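Local atomic coordinates of lysyl-trna-dependent l-ysyl-phosphatidylgycerol synthase (PDB entry 4V36), a protein that probably catalyses the transfer of lysine from lysyl-tRNA to phosphatidylglycerol, a lipid modification linked to bacterial resistance. Residues A[219-224]-A[245-250]; A[206-211]-A[238-243]; A[117-122]-A[297-302]. All coordinates share one frame; numbering follows the deposited sequence.

Contact 1: residues A[219-224]-A[245-250]; sequences GEISID and FQWGKE. With LYN (2,6-diamino-hexanoic acid amide), chain C.
Ile221 on strand 220-228 reaches the helix 236-251 with a single methyl group, its CD1, which lies beside the rim of the Trp247 indole. The closest ring atom is Trp247 CZ3, 3.9 Å from Ile221 CD1, and the methyl sits near the plane of the indole, so the meeting is at the ring edge and not over a face. The two side chains run nearly perpendicular. With chi1 at 51°, Ile221 CG1 is tucked in between N and C, and the trans chi2 (173°) carries CD1 out to the helix. There the same methyl also rests on the backbone of Gly248, Ile221 CD1 lying 4.2 Å from Gly248 CA; the Ile221 and Gly248 CA atoms are 7.8 Å apart. Trp247 has CG anti to its own N (chi1 178°), which swings the six-membered part of the indole toward the strand. The Trp247 side chain also touches Phe150 and Val152 of strand 149-153. At the far end of the strand segment the chain turns at Asp224, one of the residues lining the ligand pocket. Asp224 O approaches O of the bound lysine amide to 3.2 Å, a proximity of two carbonyl oxygens and not a bond, while Asp224 OD2 is hydrogen-bonded to Tyr190. This is helix-on-sheet packing within a beta-alpha-beta unit, strand 220-228, helix 236-251 and strand 255-261, with the pocket at the strand's corner.

Contact 2: residues A[206-211]-A[238-243]; sequences IVAFMN and DALFIY
Leu240 of helix 236-251 points its side chain at strand 206-213 and meets two residues there, Ala208 and Met210, which are two positions apart and so face the same side of the strand. Leu240 CB already lies 3.8 Å from Met210 SD. One bond further, Leu240 CG is 4.1 Å from Met210 SD. At the tip the two methyls part: Leu240 CD1 comes closest to the strand, 3.7 Å from Met210 SD and 3.9 Å from Ala208 CB, so that it bridges the two residues, while Leu240 CD2 is 4.0 Å from Met210 CE. Met210 meets the leucine with its sulfur and terminal methyl. Its CG lies anti to the carbonyl carbon (chi1 -58°), and bends at chi2 and chi3 (131° and -63°) bring the sulfur alongside the leucine and turn the terminal methyl toward CD2. Ala208 offers just its CB, and with Val207 it faces Leu199 of strand 196-200 in a classic beta bulge. Around the contact, Leu199 and Met226 also touch Leu240, so neighbouring strands of the sheet share in covering it. On the opposite side of the strand Phe209 packs against Leu165 and Val168 of helix 159-173. All three touching residues are buried, and no hydrogen bond links the two segments: the helix is held to the sheet here by methyl, methylene and thioether packing, a purely dispersive and hydrophobic contact without a directional bond to fix its register.

Contact 3: residues A[117-122]-A[297-302]; sequences EEAIVD and SFKEKY
Strand 111-122 passes close to segment 297-302, with CA atoms 6.3 Å apart at Ala119 and Lys299 and 6.7 Å apart at Val121 and Tyr302. Ala119 turns its methyl onto the aliphatic part of Lys299, at CB and CD: Ala119 CB is 3.7 Å from Lys299 CB and 3.8 Å from Lys299 CD. Lys299 thus lies with its aliphatic part over the alanine, extended as far as CE, and a bend at chi4 (-56°) directs the ammonium to its partner, the backbone O of Met258. Two residues along, Val121 CG2 meets Tyr302 CB at 3.8 Å, and the two side chains meet at a slant. The tyrosine touches the valine at its root, for its ring leads away from the strand and its hydroxyl is hydrogen-bonded to Asp238 of helix 236-251. In the plane of that ring, at its edge, lies Lys299 O. Lys301 NZ bonds to Phe298 O at 2.6 Å, lies above one face of the Phe298 ring, offset toward the rim, and forms a salt bridge to Asp238. Between the two segments, then, the chemistry is apolar, carried by the alanine methyl, the Lys299 methylene chain, a valine branch and Tyr302 CB, while the polar ends of Lys299 and Tyr302 are spent on strand 255-261 and helix 236-251.

How the contacts relate
Contacts 1 and 2 both use helix 236-251, packing different turns of it on the neighbouring strands 220-228 and 206-213; their centres are about 12 Å apart and their segments alternate along the chain. Contact 3, its centre about 14 Å from that of contact 1 and about 16 Å from that of contact 2, ties strand 111-122 of the same mixed sheet to helix 296-300, and its sequence loop encloses both others. Side chains bridge the sites: Phe245 packs on Val121 and Tyr302, Ile223 on Met210, and Phe241 on Phe298. Together they knit helices onto the sheet around the lysine amide pocket, within the lysyltransferase family region of the acetyltransferase clan.

Contact 1: residues A[219-224]-A[245-250]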
# COMPACT_ATOMS: atom_id res chain seq x y z
N GLY A 219 3.44 10.12 13.32
CA GLY A 219 2.85 9.10 14.16
C GLY A 219 1.84 8.28 13.37
O GLY A 219 0.75 7.98 13.86
N GLU A 220 2.22 7.93 12.15
CA GLU A 220 1.32 7.22 11.25
C GLU A 220 1.75 5.78 11.02
O GLU A 220 2.92 5.50 10.77
CB GLU A 220 1.22 7.95 9.91
CG GLU A 220 0.43 7.20 8.84
CD GLU A 220 0.28 8.00 7.56
OE1 GLU A 220 0.18 9.24 7.64
OE2 GLU A 220 0.26 7.38 6.48
N ILE A 221 0.79 4.86 11.12
CA ILE A 221 1.02 3.47 10.77
C ILE A 221 -0.03 3.00 9.77
O ILE A 221 -0.96 3.73 9.44
CB ILE A 221 0.97 2.54 12.00
CG1 ILE A 221 -0.30 2.80 12.81
CG2 ILE A 221 2.21 2.72 12.85
CD1 ILE A 221 -0.51 1.82 13.94
N SER A 222 0.14 1.77 9.29
CA SER A 222 -0.84 1.15 8.42
C SER A 222 -0.60 -0.34 8.34
O SER A 222 0.35 -0.86 8.93
CB SER A 222 -0.79 1.76 7.01
OG SER A 222 -0.04 0.94 6.13
N ILE A 223 -1.46 -1.03 7.60
CA ILE A 223 -1.29 -2.45 7.35
C ILE A 223 -1.17 -2.69 5.86
O ILE A 223 -1.44 -1.80 5.05
CB ILE A 223 -2.44 -3.27 7.93
CG1 ILE A 223 -3.76 -2.84 7.29
CG2 ILE A 223 -2.51 -3.12 9.44
CD1 ILE A 223 -4.96 -3.62 7.78
N ASP A 224 -0.76 -3.90 5.50
CA ASP A 224 -0.64 -4.27 4.10
C ASP A 224 -1.64 -5.38 3.79
O ASP A 224 -2.56 -5.19 3.00
CB ASP A 224 0.79 -4.72 3.79
CG ASP A 224 0.99 -5.05 2.33
OD1 ASP A 224 0.18 -4.60 1.49
OD2 ASP A 224 1.98 -5.75 2.02
N PHE A 245 -7.17 0.52 15.52
CA PHE A 245 -7.16 1.92 15.93
C PHE A 245 -7.02 2.05 17.45
O PHE A 245 -6.40 2.99 17.94
CB PHE A 245 -8.44 2.63 15.47
CG PHE A 245 -8.57 2.73 13.97
CD1 PHE A 245 -7.49 2.45 13.14
CD2 PHE A 245 -9.76 3.12 13.39
CE1 PHE A 245 -7.61 2.55 11.77
CE2 PHE A 245 -9.89 3.22 12.02
CZ PHE A 245 -8.81 2.94 11.21
N GLN A 246 -7.59 1.09 18.18
CA GLN A 246 -7.45 1.06 19.63
C GLN A 246 -6.01 0.81 20.03
O GLN A 246 -5.47 1.47 20.92
CB GLN A 246 -8.36 -0.01 20.23
CG GLN A 246 -8.19 -0.19 21.73
CD GLN A 246 -9.04 -1.31 22.29
OE1 GLN A 246 -9.72 -2.02 21.55
NE2 GLN A 246 -9.02 -1.47 23.61
N TRP A 247 -5.38 -0.16 19.37
CA TRP A 247 -4.00 -0.51 19.64
C TRP A 247 -3.05 0.61 19.24
O TRP A 247 -2.10 0.92 19.96
CB TRP A 247 -3.63 -1.80 18.90
CG TRP A 247 -2.20 -2.21 19.09
CD1 TRP A 247 -1.68 -2.97 20.10
CD2 TRP A 247 -1.10 -1.88 18.23
NE1 TRP A 247 -0.33 -3.14 19.92
CE2 TRP A 247 0.05 -2.48 18.78
CE3 TRP A 247 -0.97 -1.15 17.05
CZ2 TRP A 247 1.31 -2.36 18.20
CZ3 TRP A 247 0.28 -1.03 16.47
CH2 TRP A 247 1.40 -1.63 17.04
N GLY A 248 -3.31 1.23 18.09
CA GLY A 248 -2.49 2.31 17.59
C GLY A 248 -2.52 3.53 18.49
O GLY A 248 -1.49 4.16 18.73
N LYS A 249 -3.71 3.86 18.99
CA LYS A 249 -3.87 4.98 19.91
C LYS A 249 -3.17 4.68 21.23
O LYS A 249 -2.61 5.58 21.86
CB LYS A 249 -5.36 5.26 20.15
CG LYS A 249 -5.63 6.44 21.07
CD LYS A 249 -7.13 6.64 21.27
CE LYS A 249 -7.41 7.82 22.19
NZ LYS A 249 -6.88 9.09 21.63
N GLU A 250 -3.19 3.42 21.63
CA GLU A 250 -2.57 2.99 22.88
C GLU A 250 -1.05 3.07 22.80
O GLU A 250 -0.39 3.37 23.80
CB GLU A 250 -3.01 1.56 23.22
CG GLU A 250 -2.49 1.04 24.56
CD GLU A 250 -3.16 1.71 25.75
OE1 GLU A 250 -4.21 2.35 25.56
OE2 GLU A 250 -2.62 1.59 26.87
N LYN C . -4.59 -8.56 1.62
CA LYN C . -3.79 -8.58 0.41
CB LYN C . -4.65 -9.00 -0.77
CG LYN C . -3.88 -8.97 -2.09
CD LYN C . -4.43 -10.01 -3.06
CE LYN C . -5.88 -9.74 -3.42
NZ LYN C . -6.38 -10.79 -4.34
C LYN C . -3.19 -7.22 0.17
O LYN C . -3.88 -6.23 0.33
NT LYN C . -1.92 -7.13 -0.21

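Contact 2: residues A[206-211]-A[238-243]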
# COMPACT_ATOMS: atom_id res chain seq x y z
N ILE A 206 -6.71 -18.64 15.49
CA ILE A 206 -6.50 -17.45 14.67
C ILE A 206 -7.48 -17.44 13.49
O ILE A 206 -7.46 -18.33 12.65
CB ILE A 206 -5.06 -17.39 14.13
CG1 ILE A 206 -4.06 -17.39 15.29
CG2 ILE A 206 -4.87 -16.16 13.26
CD1 ILE A 206 -2.61 -17.36 14.86
N VAL A 207 -8.32 -16.41 13.44
CA VAL A 207 -9.31 -16.31 12.37
C VAL A 207 -9.01 -15.14 11.44
O VAL A 207 -9.66 -14.99 10.40
CB VAL A 207 -10.73 -16.14 12.93
CG1 VAL A 207 -11.07 -17.29 13.87
CG2 VAL A 207 -10.88 -14.81 13.65
N ALA A 208 -8.03 -14.32 11.80
CA ALA A 208 -7.65 -13.17 10.98
C ALA A 208 -6.25 -12.67 11.33
O ALA A 208 -5.81 -12.81 12.47
CB ALA A 208 -8.66 -12.04 11.13
N PHE A 209 -5.56 -12.09 10.36
CA PHE A 209 -4.25 -11.50 10.62
C PHE A 209 -3.95 -10.30 9.73
O PHE A 209 -4.47 -10.19 8.62
CB PHE A 209 -3.14 -12.55 10.46
CG PHE A 209 -2.83 -12.91 9.03
CD1 PHE A 209 -3.53 -13.92 8.39
CD2 PHE A 209 -1.83 -12.25 8.34
CE1 PHE A 209 -3.25 -14.25 7.08
CE2 PHE A 209 -1.54 -12.58 7.03
CZ PHE A 209 -2.25 -13.58 6.40
N MET A 210 -3.11 -9.40 10.24
CA MET A 210 -2.66 -8.23 9.50
C MET A 210 -1.20 -7.96 9.83
O MET A 210 -0.76 -8.19 10.95
CB MET A 210 -3.50 -7.00 9.83
CG MET A 210 -4.99 -7.14 9.56
SD MET A 210 -5.97 -6.61 10.98
CE MET A 210 -5.45 -7.80 12.21
N ASN A 211 -0.44 -7.47 8.85
CA ASN A 211 0.94 -7.09 9.10
C ASN A 211 1.08 -5.58 9.24
O ASN A 211 0.69 -4.83 8.34
CB ASN A 211 1.86 -7.63 8.00
CG ASN A 211 1.39 -7.25 6.60
OD1 ASN A 211 0.21 -6.97 6.39
ND2 ASN A 211 2.31 -7.26 5.65
N ASP A 238 -14.46 -4.43 9.66
CA ASP A 238 -14.76 -3.28 10.51
C ASP A 238 -14.21 -3.50 11.92
O ASP A 238 -13.65 -2.58 12.52
CB ASP A 238 -16.26 -3.03 10.57
CG ASP A 238 -16.80 -2.40 9.30
OD1 ASP A 238 -16.07 -1.57 8.70
OD2 ASP A 238 -17.94 -2.72 8.91
N ALA A 239 -14.36 -4.71 12.43
CA ALA A 239 -13.89 -5.06 13.76
C ALA A 239 -12.37 -4.93 13.87
O ALA A 239 -11.85 -4.40 14.85
CB ALA A 239 -14.31 -6.47 14.12
N LEU A 240 -11.66 -5.40 12.84
CA LEU A 240 -10.21 -5.37 12.84
C LEU A 240 -9.66 -3.95 12.87
O LEU A 240 -8.71 -3.66 13.59
CB LEU A 240 -9.66 -6.12 11.62
CG LEU A 240 -9.88 -7.63 11.60
CD1 LEU A 240 -9.23 -8.25 10.37
CD2 LEU A 240 -9.35 -8.28 12.87
N PHE A 241 -10.26 -3.06 12.09
CA PHE A 241 -9.83 -1.67 12.06
C PHE A 241 -10.10 -0.99 13.40
O PHE A 241 -9.34 -0.13 13.83
CB PHE A 241 -10.52 -0.90 10.93
CG PHE A 241 -9.89 -1.10 9.59
CD1 PHE A 241 -8.58 -0.70 9.36
CD2 PHE A 241 -10.59 -1.67 8.55
CE1 PHE A 241 -7.99 -0.88 8.13
CE2 PHE A 241 -10.01 -1.85 7.31
CZ PHE A 241 -8.70 -1.46 7.10
N ILE A 242 -11.19 -1.38 14.06
CA ILE A 242 -11.51 -0.85 15.38
C ILE A 242 -10.46 -1.29 16.39
O ILE A 242 -9.96 -0.48 17.17
CB ILE A 242 -12.91 -1.30 15.85
CG1 ILE A 242 -14.00 -0.66 14.98
CG2 ILE A 242 -13.14 -0.93 17.30
CD1 ILE A 242 -15.39 -1.17 15.27
N TYR A 243 -10.13 -2.58 16.37
CA TYR A 243 -9.08 -3.11 17.24
C TYR A 243 -7.73 -2.49 16.91
O TYR A 243 -6.93 -2.20 17.80
CB TYR A 243 -9.00 -4.63 17.13
CG TYR A 243 -10.11 -5.37 17.86
CD1 TYR A 243 -10.25 -5.26 19.23
CD2 TYR A 243 -10.99 -6.19 17.17
CE1 TYR A 243 -11.25 -5.94 19.90
CE2 TYR A 243 -12.00 -6.87 17.83
CZ TYR A 243 -12.12 -6.74 19.19
OH TYR A 243 -13.12 -7.42 19.85

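Contact 3: residues A[117-122]-A[297-302]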
# COMPACT_ATOMS: atom_id res chain seq x y z
N GLU A 117 -7.53 8.32 -3.50
CA GLU A 117 -7.12 8.99 -2.27
C GLU A 117 -6.95 7.99 -1.13
O GLU A 117 -7.72 7.04 -1.00
CB GLU A 117 -8.14 10.06 -1.87
CG GLU A 117 -8.16 11.27 -2.79
CD GLU A 117 -9.30 12.22 -2.50
OE1 GLU A 117 -10.46 11.76 -2.43
OE2 GLU A 117 -9.05 13.43 -2.33
N GLU A 118 -5.92 8.20 -0.32
CA GLU A 118 -5.68 7.37 0.85
C GLU A 118 -6.47 7.88 2.05
O GLU A 118 -6.47 9.07 2.34
CB GLU A 118 -4.19 7.33 1.20
CG GLU A 118 -3.34 6.53 0.23
CD GLU A 118 -1.88 6.47 0.64
OE1 GLU A 118 -1.46 7.32 1.46
OE2 GLU A 118 -1.15 5.58 0.15
N ALA A 119 -7.16 6.97 2.72
CA ALA A 119 -7.94 7.32 3.90
C ALA A 119 -7.04 7.39 5.14
O ALA A 119 -6.54 6.36 5.61
CB ALA A 119 -9.07 6.32 4.12
N ILE A 120 -6.85 8.59 5.65
CA ILE A 120 -6.02 8.80 6.84
C ILE A 120 -6.89 9.11 8.05
O ILE A 120 -7.48 10.18 8.13
CB ILE A 120 -5.00 9.93 6.63
CG1 ILE A 120 -4.27 9.76 5.30
CG2 ILE A 120 -4.03 9.99 7.80
CD1 ILE A 120 -3.54 8.44 5.18
N VAL A 121 -6.95 8.17 8.99
CA VAL A 121 -7.81 8.31 10.16
C VAL A 121 -7.05 8.87 11.36
O VAL A 121 -6.01 8.34 11.76
CB VAL A 121 -8.44 6.96 10.55
CG1 VAL A 121 -9.22 7.09 11.85
CG2 VAL A 121 -9.33 6.45 9.44
N ASP A 122 -7.57 9.96 11.93
CA ASP A 122 -7.02 10.54 13.14
C ASP A 122 -7.33 9.65 14.33
O ASP A 122 -8.49 9.52 14.73
CB ASP A 122 -7.58 11.95 13.36
CG ASP A 122 -6.79 12.75 14.39
OD1 ASP A 122 -6.17 12.14 15.28
OD2 ASP A 122 -6.80 14.00 14.30
N SER A 297 -16.97 4.37 0.41
CA SER A 297 -17.86 4.54 1.56
C SER A 297 -17.41 3.73 2.77
O SER A 297 -17.67 4.11 3.91
CB SER A 297 -19.29 4.15 1.18
OG SER A 297 -19.36 2.79 0.80
N PHE A 298 -16.74 2.61 2.52
CA PHE A 298 -16.25 1.76 3.59
C PHE A 298 -15.23 2.51 4.45
O PHE A 298 -15.26 2.42 5.68
CB PHE A 298 -15.61 0.48 3.03
CG PHE A 298 -15.02 -0.42 4.08
CD1 PHE A 298 -15.81 -1.32 4.76
CD2 PHE A 298 -13.67 -0.36 4.38
CE1 PHE A 298 -15.27 -2.15 5.73
CE2 PHE A 298 -13.12 -1.19 5.34
CZ PHE A 298 -13.92 -2.08 6.02
N LYS A 299 -14.34 3.24 3.80
CA LYS A 299 -13.31 4.00 4.50
C LYS A 299 -13.84 5.35 4.96
O LYS A 299 -13.39 5.90 5.96
CB LYS A 299 -12.09 4.20 3.60
CG LYS A 299 -11.51 2.92 3.04
CD LYS A 299 -10.24 3.19 2.25
CE LYS A 299 -9.67 1.92 1.65
NZ LYS A 299 -9.40 0.90 2.70
N GLU A 300 -14.81 5.88 4.22
CA GLU A 300 -15.33 7.23 4.47
C GLU A 300 -16.06 7.32 5.81
O GLU A 300 -16.07 8.37 6.45
CB GLU A 300 -16.26 7.65 3.34
CG GLU A 300 -16.26 9.15 3.05
CD GLU A 300 -17.07 9.95 4.06
OE1 GLU A 300 -18.03 9.39 4.63
OE2 GLU A 300 -16.73 11.13 4.28
N LYS A 301 -16.66 6.21 6.25
CA LYS A 301 -17.43 6.21 7.49
C LYS A 301 -16.55 6.32 8.72
O LYS A 301 -17.04 6.46 9.84
CB LYS A 301 -18.30 4.95 7.57
CG LYS A 301 -17.52 3.66 7.77
CD LYS A 301 -18.46 2.47 7.88
CE LYS A 301 -17.71 1.18 8.17
NZ LYS A 301 -16.76 0.83 7.08
N TYR A 302 -15.23 6.26 8.52
CA TYR A 302 -14.28 6.48 9.60
C TYR A 302 -13.86 7.94 9.65
O TYR A 302 -12.98 8.32 10.41
CB TYR A 302 -13.06 5.57 9.44
CG TYR A 302 -13.36 4.11 9.67
CD1 TYR A 302 -13.38 3.58 10.96
CD2 TYR A 302 -13.61 3.25 8.61
CE1 TYR A 302 -13.65 2.24 11.17
CE2 TYR A 302 -13.88 1.91 8.81
CZ TYR A 302 -13.90 1.41 10.10
OH TYR A 302 -14.17 0.08 10.31